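Local atomic coordinates of hypothetical protein (Leishmania major, PDB entry 3LJN), a protein that is of unknown function but is built of ankyrin repeats, a fold that in other proteins mostly serves to bind partner proteins. Residues T140-C145 with K157-L162; S116-C121 with L162-T167. One frame throughout, in Å; residues are numbered along the deposited sequence.

Interaction 1 (T140-C145 with K157-L162)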
loop_
_atom_site.group_PDB
_atom_site.type_symbol
_atom_site.label_atom_id
_atom_site.label_comp_id
_atom_site.label_asym_id
_atom_site.label_seq_id
_atom_site.Cartn_x
_atom_site.Cartn_y
_atom_site.Cartn_z
ATOM N N THR A 140 5.727 -2.396 -4.858
ATOM C CA THR A 140 6.651 -1.883 -3.870
ATOM C C THR A 140 6.899 -2.996 -2.866
ATOM O O THR A 140 6.121 -3.941 -2.786
ATOM C CB THR A 140 6.082 -0.680 -3.120
ATOM O OG1 THR A 140 5.061 -1.118 -2.222
ATOM C CG2 THR A 140 5.522 0.362 -4.085
ATOM N N ALA A 141 7.979 -2.877 -2.096
ATOM C CA ALA A 141 8.332 -3.877 -1.078
ATOM C C ALA A 141 7.391 -3.858 0.128
ATOM O O ALA A 141 7.307 -4.827 0.861
ATOM C CB ALA A 141 9.753 -3.679 -0.615
ATOM N N LEU A 142 6.695 -2.755 0.351
ATOM C CA LEU A 142 5.722 -2.708 1.428
ATOM C C LEU A 142 4.509 -3.593 1.103
ATOM O O LEU A 142 3.931 -4.167 2.018
ATOM C CB LEU A 142 5.310 -1.258 1.714
ATOM C CG LEU A 142 4.668 -0.938 3.073
ATOM C CD1 LEU A 142 5.491 -1.446 4.238
ATOM C CD2 LEU A 142 4.424 0.571 3.217
ATOM N N HIS A 143 4.147 -3.707 -0.186
ATOM C CA HIS A 143 3.104 -4.647 -0.665
ATOM C C HIS A 143 3.465 -6.120 -0.393
ATOM O O HIS A 143 2.654 -6.894 0.104
ATOM C CB HIS A 143 2.909 -4.544 -2.184
ATOM C CG HIS A 143 2.229 -3.296 -2.663
ATOM N ND1 HIS A 143 2.909 -2.275 -3.289
ATOM C CD2 HIS A 143 0.924 -2.942 -2.686
ATOM C CE1 HIS A 143 2.059 -1.328 -3.638
ATOM N NE2 HIS A 143 0.846 -1.707 -3.281
ATOM N N TRP A 144 4.676 -6.512 -0.783
ATOM C CA TRP A 144 5.196 -7.851 -0.501
ATOM C C TRP A 144 5.063 -8.202 0.966
ATOM O O TRP A 144 4.314 -9.110 1.308
ATOM C CB TRP A 144 6.656 -7.956 -0.907
ATOM C CG TRP A 144 6.828 -8.130 -2.353
ATOM C CD1 TRP A 144 7.136 -7.168 -3.275
ATOM C CD2 TRP A 144 6.686 -9.351 -3.074
ATOM N NE1 TRP A 144 7.204 -7.723 -4.534
ATOM C CE2 TRP A 144 6.928 -9.062 -4.437
ATOM C CE3 TRP A 144 6.377 -10.668 -2.702
ATOM C CZ2 TRP A 144 6.875 -10.044 -5.425
ATOM C CZ3 TRP A 144 6.323 -11.644 -3.687
ATOM C CH2 TRP A 144 6.567 -11.325 -5.032
ATOM N N CYS A 145 5.773 -7.480 1.831
ATOM C CA CYS A 145 5.669 -7.675 3.286
ATOM C C CYS A 145 4.255 -7.984 3.743
ATOM O O CYS A 145 4.019 -8.902 4.532
ATOM C CB CYS A 145 6.133 -6.426 4.007
ATOM S SG CYS A 145 7.878 -6.133 3.759
ATOM N N LYS A 157 6.912 -2.533 10.343
ATOM C CA LYS A 157 7.085 -1.461 11.320
ATOM C C LYS A 157 8.234 -0.542 10.925
ATOM O O LYS A 157 8.056 0.661 10.799
ATOM C CB LYS A 157 7.315 -2.032 12.726
ATOM C CG LYS A 157 7.424 -0.952 13.811
ATOM C CD LYS A 157 6.933 -1.411 15.204
ATOM C CE LYS A 157 7.893 -2.399 15.885
ATOM N NZ LYS A 157 9.262 -1.840 16.074
ATOM N N ILE A 158 9.407 -1.121 10.716
ATOM C CA ILE A 158 10.589 -0.354 10.351
ATOM C C ILE A 158 10.417 0.389 9.021
ATOM O O ILE A 158 10.820 1.548 8.903
ATOM C CB ILE A 158 11.853 -1.244 10.289
ATOM C CG1 ILE A 158 12.530 -1.307 11.665
ATOM C CG2 ILE A 158 12.845 -0.690 9.281
ATOM C CD1 ILE A 158 11.664 -1.890 12.762
ATOM N N LEU A 159 9.823 -0.256 8.022
ATOM C CA LEU A 159 9.678 0.403 6.731
ATOM C C LEU A 159 8.832 1.647 6.889
ATOM O O LEU A 159 9.134 2.667 6.288
ATOM C CB LEU A 159 9.063 -0.509 5.671
ATOM C CG LEU A 159 9.976 -1.518 4.979
ATOM C CD1 LEU A 159 9.168 -2.405 4.049
ATOM C CD2 LEU A 159 11.088 -0.844 4.211
ATOM N N VAL A 160 7.790 1.570 7.714
ATOM C CA VAL A 160 6.813 2.653 7.815
ATOM C C VAL A 160 7.365 3.827 8.631
ATOM O O VAL A 160 7.074 4.981 8.315
ATOM C CB VAL A 160 5.454 2.152 8.363
ATOM C CG1 VAL A 160 4.462 3.291 8.461
ATOM C CG2 VAL A 160 4.897 1.086 7.467
ATOM N N GLN A 161 8.168 3.529 9.655
ATOM C CA GLN A 161 8.936 4.557 10.402
ATOM C C GLN A 161 9.952 5.279 9.532
ATOM O O GLN A 161 10.185 6.471 9.715
ATOM C CB GLN A 161 9.685 3.944 11.589
ATOM C CG GLN A 161 8.817 3.751 12.825
ATOM C CD GLN A 161 9.377 2.738 13.814
ATOM O OE1 GLN A 161 10.197 1.895 13.462
ATOM N NE2 GLN A 161 8.919 2.811 15.055
ATOM N N LEU A 162 10.555 4.552 8.593
ATOM C CA LEU A 162 11.596 5.102 7.724
ATOM C C LEU A 162 11.050 6.073 6.678
ATOM O O LEU A 162 11.778 6.928 6.174
ATOM C CB LEU A 162 12.374 3.968 7.036
ATOM C CG LEU A 162 13.369 3.186 7.914
ATOM C CD1 LEU A 162 13.987 2.016 7.158
ATOM C CD2 LEU A 162 14.460 4.094 8.467
#
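Leu159 points from helix 153-162 toward helix 141-147, and its CD1 methyl meets CD1 of Leu142 at 3.8 Å. The two side chains pass alongside each other, running in opposite directions, and Leu142 CD1 also lies 4.0 Å from Leu159 CB. The same methyl of Leu142 meets Val160, whose CG2 stands 4.1 Å from it. Leu142 reaches across because its CG is anti to the backbone N (chi1 -160°), which swings the branched end to the neighbouring helix although the CB itself does not aim there. One turn further along, Cys145 does point across, and its SG touches Leu159 CD1 at 4.0 Å. No hydrogen bond joins the segments, and the contact is buried and apolar. Helix 141-147 and helix 153-162 pack antiparallel, as helices do in the ankyrin-repeat fold to which this region belongs, their short segments 10.9 Å apart at closest approach with 153° between their directions. Thr-Ala-Leu-His at 140-143 is a variant of the Thr-Pro-Leu-His signature of ankyrin repeats. Thr140 is the N-cap of helix 141-147 and makes a capping box with His143: OG1 accepts a weak bond from His143 N, while Thr140 N donates to His143 ND1 at 3.2 Å, approaching 20° out of the ring plane. His143 NE2 binds Glu174 O at the far side of the ring, tying both imidazole nitrogens to backbone. Beyond this, Ala141 and Cys145 rest on Val92 of helix 87-93, and Leu159 on Val100 of helix 97-110.

Interaction 2 (S116-C121 with L162-T167)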
loop_
_atom_site.group_PDB
_atom_site.type_symbol
_atom_site.label_atom_id
_atom_site.label_comp_id
_atom_site.label_asym_id
_atom_site.label_seq_id
_atom_site.Cartn_x
_atom_site.Cartn_y
_atom_site.Cartn_z
ATOM N N SER A 116 11.372 8.706 -1.680
ATOM C CA SER A 116 11.738 8.409 -3.067
ATOM C C SER A 116 12.286 6.975 -3.205
ATOM O O SER A 116 11.813 6.211 -4.043
ATOM C CB SER A 116 12.745 9.445 -3.594
ATOM O OG SER A 116 13.291 9.056 -4.844
ATOM N N LEU A 117 13.244 6.613 -2.353
ATOM C CA LEU A 117 13.882 5.298 -2.406
ATOM C C LEU A 117 12.954 4.163 -2.005
ATOM O O LEU A 117 12.797 3.196 -2.754
ATOM C CB LEU A 117 15.110 5.257 -1.491
ATOM C CG LEU A 117 15.995 4.012 -1.583
ATOM C CD1 LEU A 117 16.651 3.958 -2.947
ATOM C CD2 LEU A 117 17.044 4.016 -0.481
ATOM N N LEU A 118 12.354 4.270 -0.819
ATOM C CA LEU A 118 11.560 3.172 -0.265
ATOM C C LEU A 118 10.245 2.886 -1.011
ATOM O O LEU A 118 9.660 1.829 -0.831
ATOM C CB LEU A 118 11.273 3.397 1.226
ATOM C CG LEU A 118 12.403 3.166 2.229
ATOM C CD1 LEU A 118 11.894 3.395 3.630
ATOM C CD2 LEU A 118 12.946 1.772 2.121
ATOM N N ASN A 119 9.778 3.802 -1.847
ATOM C CA ASN A 119 8.510 3.599 -2.547
ATOM C C ASN A 119 8.665 3.190 -4.015
ATOM O O ASN A 119 7.696 3.230 -4.771
ATOM C CB ASN A 119 7.640 4.855 -2.425
ATOM C CG ASN A 119 7.352 5.226 -0.975
ATOM O OD1 ASN A 119 7.140 4.351 -0.138
ATOM N ND2 ASN A 119 7.344 6.525 -0.676
ATOM N N GLU A 120 9.876 2.785 -4.400
ATOM C CA GLU A 120 10.151 2.250 -5.742
ATOM C C GLU A 120 9.322 1.008 -6.030
ATOM O O GLU A 120 9.042 0.208 -5.134
ATOM C CB GLU A 120 11.626 1.866 -5.894
ATOM C CG GLU A 120 12.576 3.034 -6.161
ATOM C CD GLU A 120 12.792 3.340 -7.647
ATOM O OE1 GLU A 120 13.420 4.388 -7.944
ATOM O OE2 GLU A 120 12.353 2.540 -8.515
ATOM N N CYS A 121 8.969 0.833 -7.298
ATOM C CA CYS A 121 8.195 -0.319 -7.725
ATOM C C CYS A 121 9.055 -1.307 -8.524
ATOM O O CYS A 121 9.837 -0.908 -9.385
ATOM C CB CYS A 121 7.017 0.156 -8.563
ATOM S SG CYS A 121 5.533 -0.743 -8.219
ATOM N N LEU A 162 10.555 4.552 8.593
ATOM C CA LEU A 162 11.596 5.102 7.724
ATOM C C LEU A 162 11.050 6.073 6.678
ATOM O O LEU A 162 11.778 6.928 6.174
ATOM C CB LEU A 162 12.374 3.968 7.036
ATOM C CG LEU A 162 13.369 3.186 7.914
ATOM C CD1 LEU A 162 13.987 2.016 7.158
ATOM C CD2 LEU A 162 14.460 4.094 8.467
ATOM N N GLY A 163 9.771 5.947 6.355
ATOM C CA GLY A 163 9.163 6.772 5.315
ATOM C C GLY A 163 8.507 6.020 4.166
ATOM O O GLY A 163 8.102 6.648 3.188
ATOM N N ALA A 164 8.408 4.690 4.271
ATOM C CA ALA A 164 7.653 3.877 3.311
ATOM C C ALA A 164 6.173 4.160 3.472
ATOM O O ALA A 164 5.656 4.073 4.576
ATOM C CB ALA A 164 7.925 2.402 3.534
ATOM N N SER A 165 5.501 4.499 2.380
ATOM C CA SER A 165 4.131 5.020 2.447
ATOM C C SER A 165 3.060 3.921 2.410
ATOM O O SER A 165 3.019 3.121 1.482
ATOM C CB SER A 165 3.888 5.995 1.296
ATOM O OG SER A 165 2.544 6.453 1.308
ATOM N N PRO A 166 2.175 3.884 3.413
ATOM C CA PRO A 166 1.118 2.875 3.347
ATOM C C PRO A 166 0.122 3.073 2.212
ATOM O O PRO A 166 -0.794 2.268 2.071
ATOM C CB PRO A 166 0.414 3.016 4.701
ATOM C CG PRO A 166 1.468 3.498 5.601
ATOM C CD PRO A 166 2.302 4.448 4.766
ATOM N N THR A 167 0.292 4.138 1.427
ATOM C CA THR A 167 -0.546 4.382 0.258
ATOM C C THR A 167 0.275 4.440 -1.026
ATOM O O THR A 167 -0.139 5.070 -1.994
ATOM C CB THR A 167 -1.308 5.699 0.388
ATOM O OG1 THR A 167 -0.376 6.786 0.403
ATOM C CG2 THR A 167 -2.135 5.724 1.653
#
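The side-chain amide of Asn119 meets the backbone of 163-165 through its two end atoms, and its oxygen makes the polar link between the segments. Asn119 OD1 accepts from Ser165 N at 3.0 Å in a nearly straight bond (169° at the hydrogen); the donor lies 21° out of the carbonyl plane. The same oxygen approaches Ala164 CA to 3.5 Å. At the other end of the amide, ND2 of Asn119 has Gly163 O at 3.9 Å and Ser165 CB at 4.0 Å. With its CG beside the backbone N (chi1 -58°), Asn119 turns this amide to the loop just where the chain leaves helix 114-118.

Leu118, the last residue of that helix, supplies the apolar half. Its CD1 methyl sits 3.5 Å from Leu162 CB, the two side chains crossing at about a right angle, and 4.1 Å from Ala164 CB. Between these two, Gly163 turns the chain out of helix 153-162 with a positive phi, a backbone conformation that glycine, without a side chain, adopts easily. The Gly163-Ala164 pair recalls the Gly-Ala of the ankyrin consensus, where a helix gives way to a loop. Past it, Ser165 closes an ST turn: its OG accepts from Thr167 N at 3.2 Å and also from Thr167 OG1, whose own oxygen is bound by Arg203 N.

The contact joins the end of helix 114-118 to the end of helix 153-162 and the loop that follows it. Leu118 and Ala164 both lean on Leu159 of helix 153-162, Leu162 packs on Val100 and Val104 of helix 97-110, and Pro166 lies against Val160.

Both contacts hold helix 153-162, interaction 1 through the flank carrying Leu159 and Val160 and interaction 2 through the turn that follows it; Leu162 belongs to both ranges but touches only in interaction 2. Interaction 1 is wholly buried and made of apolar side chains between two antiparallel helices. Interaction 2 is partly buried and mixes leucine packing with a side-chain-to-backbone hydrogen bond, consistent with its place where a helix gives way to loop, the amide of Asn119 taking up a loop N-H. Their centres are 7 Å apart and they touch: Leu159 O probably accepts from Ala164 N at 2.9 Å, and Leu142 CD2 packs on Ser165 O. Thr140 CG2 lies against the carbonyls of Asn119 and Glu120.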